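Local coordinates for protein carbonic anhydrase (Porphyridium purpureum, PDB 1DDZ) that probably catalyses the zinc-dependent interconversion of carbon dioxide and hydrogencarbonate, with two zinc sites in each chain, at residues Leu120-Ile125 against Gln205-Gln210. Residues are numbered along the deposited sequence; the frame is centred on the assembly and turned at random.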
ATOM      1  N   LEU A 120      18.435  -0.513 -12.846  1.00 25.25           N
ATOM      2  CA  LEU A 120      18.759  -1.316 -14.025  1.00 20.50           C
ATOM      3  C   LEU A 120      18.768  -0.603 -15.372  1.00 20.05           C
ATOM      4  O   LEU A 120      19.308  -1.122 -16.343  1.00 19.62           O
ATOM      5  CB  LEU A 120      17.844  -2.543 -14.091  1.00 18.83           C
ATOM      6  CG  LEU A 120      17.894  -3.426 -12.841  1.00 21.83           C
ATOM      7  CD1 LEU A 120      17.035  -4.655 -13.009  1.00 12.29           C
ATOM      8  CD2 LEU A 120      19.335  -3.835 -12.586  1.00 21.24           C
ATOM      9  N   LYS A 121      18.192   0.589 -15.446  1.00 21.04           N
ATOM     10  CA  LYS A 121      18.150   1.299 -16.719  1.00 18.87           C
ATOM     11  C   LYS A 121      17.477   0.425 -17.780  1.00 18.46           C
ATOM     12  O   LYS A 121      17.952   0.284 -18.899  1.00 18.96           O
ATOM     13  CB  LYS A 121      19.555   1.725 -17.149  1.00 23.14           C
ATOM     14  CG  LYS A 121      20.208   2.712 -16.183  1.00 25.73           C
ATOM     15  CD  LYS A 121      19.274   3.873 -15.993  1.00 35.38           C
ATOM     16  CE  LYS A 121      19.811   4.906 -15.028  1.00 41.42           C
ATOM     17  NZ  LYS A 121      18.841   6.052 -14.959  1.00 45.16           N
ATOM     18  N   VAL A 122      16.351  -0.159 -17.392  1.00 17.37           N
ATOM     19  CA  VAL A 122      15.556  -1.014 -18.266  1.00 17.00           C
ATOM     20  C   VAL A 122      15.043  -0.154 -19.442  1.00 15.76           C
ATOM     21  O   VAL A 122      14.688   0.997 -19.247  1.00 16.53           O
ATOM     22  CB  VAL A 122      14.402  -1.638 -17.424  1.00 16.67           C
ATOM     23  CG1 VAL A 122      13.104  -0.947 -17.652  1.00 12.21           C
ATOM     24  CG2 VAL A 122      14.324  -3.096 -17.640  1.00 18.41           C
ATOM     25  N   LYS A 123      15.016  -0.699 -20.654  1.00 16.03           N
ATOM     26  CA  LYS A 123      14.558   0.079 -21.796  1.00 17.02           C
ATOM     27  C   LYS A 123      13.092  -0.113 -22.178  1.00 17.11           C
ATOM     28  O   LYS A 123      12.478   0.739 -22.810  1.00 16.02           O
ATOM     29  CB  LYS A 123      15.428  -0.213 -23.030  1.00 21.07           C
ATOM     30  CG  LYS A 123      16.845   0.341 -22.963  1.00 28.76           C
ATOM     31  CD  LYS A 123      16.872   1.837 -22.643  1.00 35.23           C
ATOM     32  CE  LYS A 123      18.279   2.292 -22.221  1.00 43.54           C
ATOM     33  NZ  LYS A 123      18.312   3.599 -21.476  1.00 41.66           N
ATOM     34  N   HIS A 124      12.539  -1.265 -21.845  1.00 17.95           N
ATOM     35  CA  HIS A 124      11.170  -1.555 -22.207  1.00 15.57           C
ATOM     36  C   HIS A 124      10.470  -2.166 -21.025  1.00 16.58           C
ATOM     37  O   HIS A 124      11.057  -2.984 -20.325  1.00 17.91           O
ATOM     38  CB  HIS A 124      11.145  -2.549 -23.358  1.00 16.04           C
ATOM     39  CG  HIS A 124      11.931  -2.111 -24.552  1.00 20.54           C
ATOM     40  ND1 HIS A 124      13.147  -2.668 -24.891  1.00 21.15           N
ATOM     41  CD2 HIS A 124      11.700  -1.133 -25.462  1.00 18.04           C
ATOM     42  CE1 HIS A 124      13.634  -2.042 -25.950  1.00 21.61           C
ATOM     43  NE2 HIS A 124      12.777  -1.106 -26.311  1.00 19.86           N
ATOM     44  N   ILE A 125       9.231  -1.739 -20.801  1.00 18.18           N
ATOM     45  CA  ILE A 125       8.380  -2.232 -19.726  1.00 14.21           C
ATOM     46  C   ILE A 125       7.180  -2.873 -20.413  1.00 14.47           C
ATOM     47  O   ILE A 125       6.582  -2.286 -21.308  1.00 14.11           O
ATOM     48  CB  ILE A 125       7.874  -1.082 -18.811  1.00 17.77           C
ATOM     49  CG1 ILE A 125       9.050  -0.393 -18.112  1.00 10.85           C
ATOM     50  CG2 ILE A 125       6.858  -1.618 -17.766  1.00 15.02           C
ATOM     51  CD1 ILE A 125       8.629   0.877 -17.423  1.00 12.79           C
ATOM     52  N   GLN A 205      14.894   9.966 -21.165  1.00 29.98           N
ATOM     53  CA  GLN A 205      15.373   8.583 -21.086  1.00 28.86           C
ATOM     54  C   GLN A 205      14.528   7.690 -21.997  1.00 26.90           C
ATOM     55  O   GLN A 205      13.299   7.763 -21.987  1.00 28.09           O
ATOM     56  CB  GLN A 205      15.325   8.069 -19.634  1.00 27.73           C
ATOM     57  CG  GLN A 205      15.649   6.587 -19.476  1.00 25.18           C
ATOM     58  CD  GLN A 205      15.780   6.192 -18.036  1.00 24.22           C
ATOM     59  OE1 GLN A 205      15.941   7.054 -17.169  1.00 28.28           O
ATOM     60  NE2 GLN A 205      15.716   4.896 -17.759  1.00 15.36           N
ATOM     61  N   GLU A 206      15.200   6.834 -22.757  1.00 25.03           N
ATOM     62  CA  GLU A 206      14.545   5.923 -23.681  1.00 26.76           C
ATOM     63  C   GLU A 206      13.810   4.875 -22.856  1.00 25.89           C
ATOM     64  O   GLU A 206      14.448   4.055 -22.188  1.00 23.00           O
ATOM     65  CB  GLU A 206      15.604   5.239 -24.535  1.00 35.22           C
ATOM     66  CG  GLU A 206      15.159   4.884 -25.929  1.00 43.03           C
ATOM     67  CD  GLU A 206      15.448   5.988 -26.948  1.00 49.10           C
ATOM     68  OE1 GLU A 206      15.342   7.192 -26.611  1.00 47.32           O
ATOM     69  OE2 GLU A 206      15.786   5.637 -28.101  1.00 53.49           O
ATOM     70  N   LEU A 207      12.480   4.896 -22.901  1.00 21.18           N
ATOM     71  CA  LEU A 207      11.681   3.961 -22.113  1.00 19.34           C
ATOM     72  C   LEU A 207      10.279   3.787 -22.688  1.00 17.61           C
ATOM     73  O   LEU A 207       9.437   4.707 -22.632  1.00 17.08           O
ATOM     74  CB  LEU A 207      11.580   4.458 -20.652  1.00 17.23           C
ATOM     75  CG  LEU A 207      10.813   3.645 -19.592  1.00 15.27           C
ATOM     76  CD1 LEU A 207      11.448   2.273 -19.418  1.00  8.48           C
ATOM     77  CD2 LEU A 207      10.834   4.397 -18.273  1.00 13.56           C
ATOM     78  N   THR A 208      10.014   2.602 -23.220  1.00 15.17           N
ATOM     79  CA  THR A 208       8.692   2.312 -23.766  1.00 16.74           C
ATOM     80  C   THR A 208       7.823   1.519 -22.795  1.00 15.96           C
ATOM     81  O   THR A 208       8.332   0.747 -21.991  1.00 14.68           O
ATOM     82  CB  THR A 208       8.780   1.469 -25.034  1.00 15.41           C
ATOM     83  OG1 THR A 208       9.465   0.247 -24.744  1.00 11.66           O
ATOM     84  CG2 THR A 208       9.505   2.239 -26.133  1.00 18.08           C
ATOM     85  N   VAL A 209       6.518   1.739 -22.838  1.00 12.47           N
ATOM     86  CA  VAL A 209       5.625   0.966 -22.010  1.00 11.24           C
ATOM     87  C   VAL A 209       4.644   0.390 -22.993  1.00  9.46           C
ATOM     88  O   VAL A 209       4.046   1.125 -23.760  1.00 13.33           O
ATOM     89  CB  VAL A 209       4.872   1.800 -20.981  1.00 10.79           C
ATOM     90  CG1 VAL A 209       4.077   0.859 -20.044  1.00  7.00           C
ATOM     91  CG2 VAL A 209       5.837   2.667 -20.202  1.00  7.85           C
ATOM     92  N   GLN A 210       4.484  -0.922 -22.990  1.00 10.17           N
ATOM     93  CA  GLN A 210       3.575  -1.567 -23.909  1.00  8.06           C
ATOM     94  C   GLN A 210       2.738  -2.633 -23.232  1.00 12.07           C
ATOM     95  O   GLN A 210       3.180  -3.265 -22.269  1.00 12.79           O
ATOM     96  CB  GLN A 210       4.390  -2.155 -25.065  1.00 14.23           C
ATOM     97  CG  GLN A 210       4.115  -3.600 -25.406  1.00 23.65           C
ATOM     98  CD  GLN A 210       4.176  -3.876 -26.898  1.00 27.31           C
ATOM     99  OE1 GLN A 210       5.224  -3.787 -27.518  1.00 29.67           O
ATOM    100  NE2 GLN A 210       3.038  -4.214 -27.480  1.00 30.15           N
TER
HETATM  101  O   HOH W   1      15.974   3.319 -19.941  1.00 29.04           O
HETATM  102  O   HOH W   2      18.199   6.457 -22.603  1.00 30.12           O
HETATM  103  O   HOH W   3       7.694  -1.556 -23.802  1.00 20.65           O
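The imidazole of His124 meets the side chain of Thr208 at its edge, with Thr208 CB in the ring plane. Lys123 CB lies over one face, offset toward the rim, and the ring of Tyr69 also meets the imidazole. His124 and Thr208 form a parallel beta bridge where strands 124-130 and 208-214 begin, neighbours in the mixed sheet of this beta-class carbonic anhydrase domain. With an alanine in place of His124, Thr208 CB and the ring of Tyr69 would probably lose their flat neighbour.

Three backbone bonds set the parallel pairing. Thr208 N donates to Lys123 O at 3.1 Å. Ile125 N donates to Thr208 O at 2.9 Å. Gln210 N donates to Ile125 O at 3.0 Å. Ile125 and Val209 point to the sheet face away from His124, where helix 172-193 packs. Ile125 CD1 also touches Leu207 CD1 at 3.7 Å. With CG anti to the backbone N (chi1 -179°), Leu207 sends CD1 against Val122 CG1 as well.

Ahead of the strands, Lys123 and a water join the two segments. The Lys123 chain bends at chi2 (-53°) and passes Glu206 O, with CD at 3.3 Å from that oxygen. One water takes hydrogen bonds from Lys123 NZ and Gln205 NE2. The same water donates to Glu206 O at 2.8 Å. It also donates to Val122 O, at 2.7 Å.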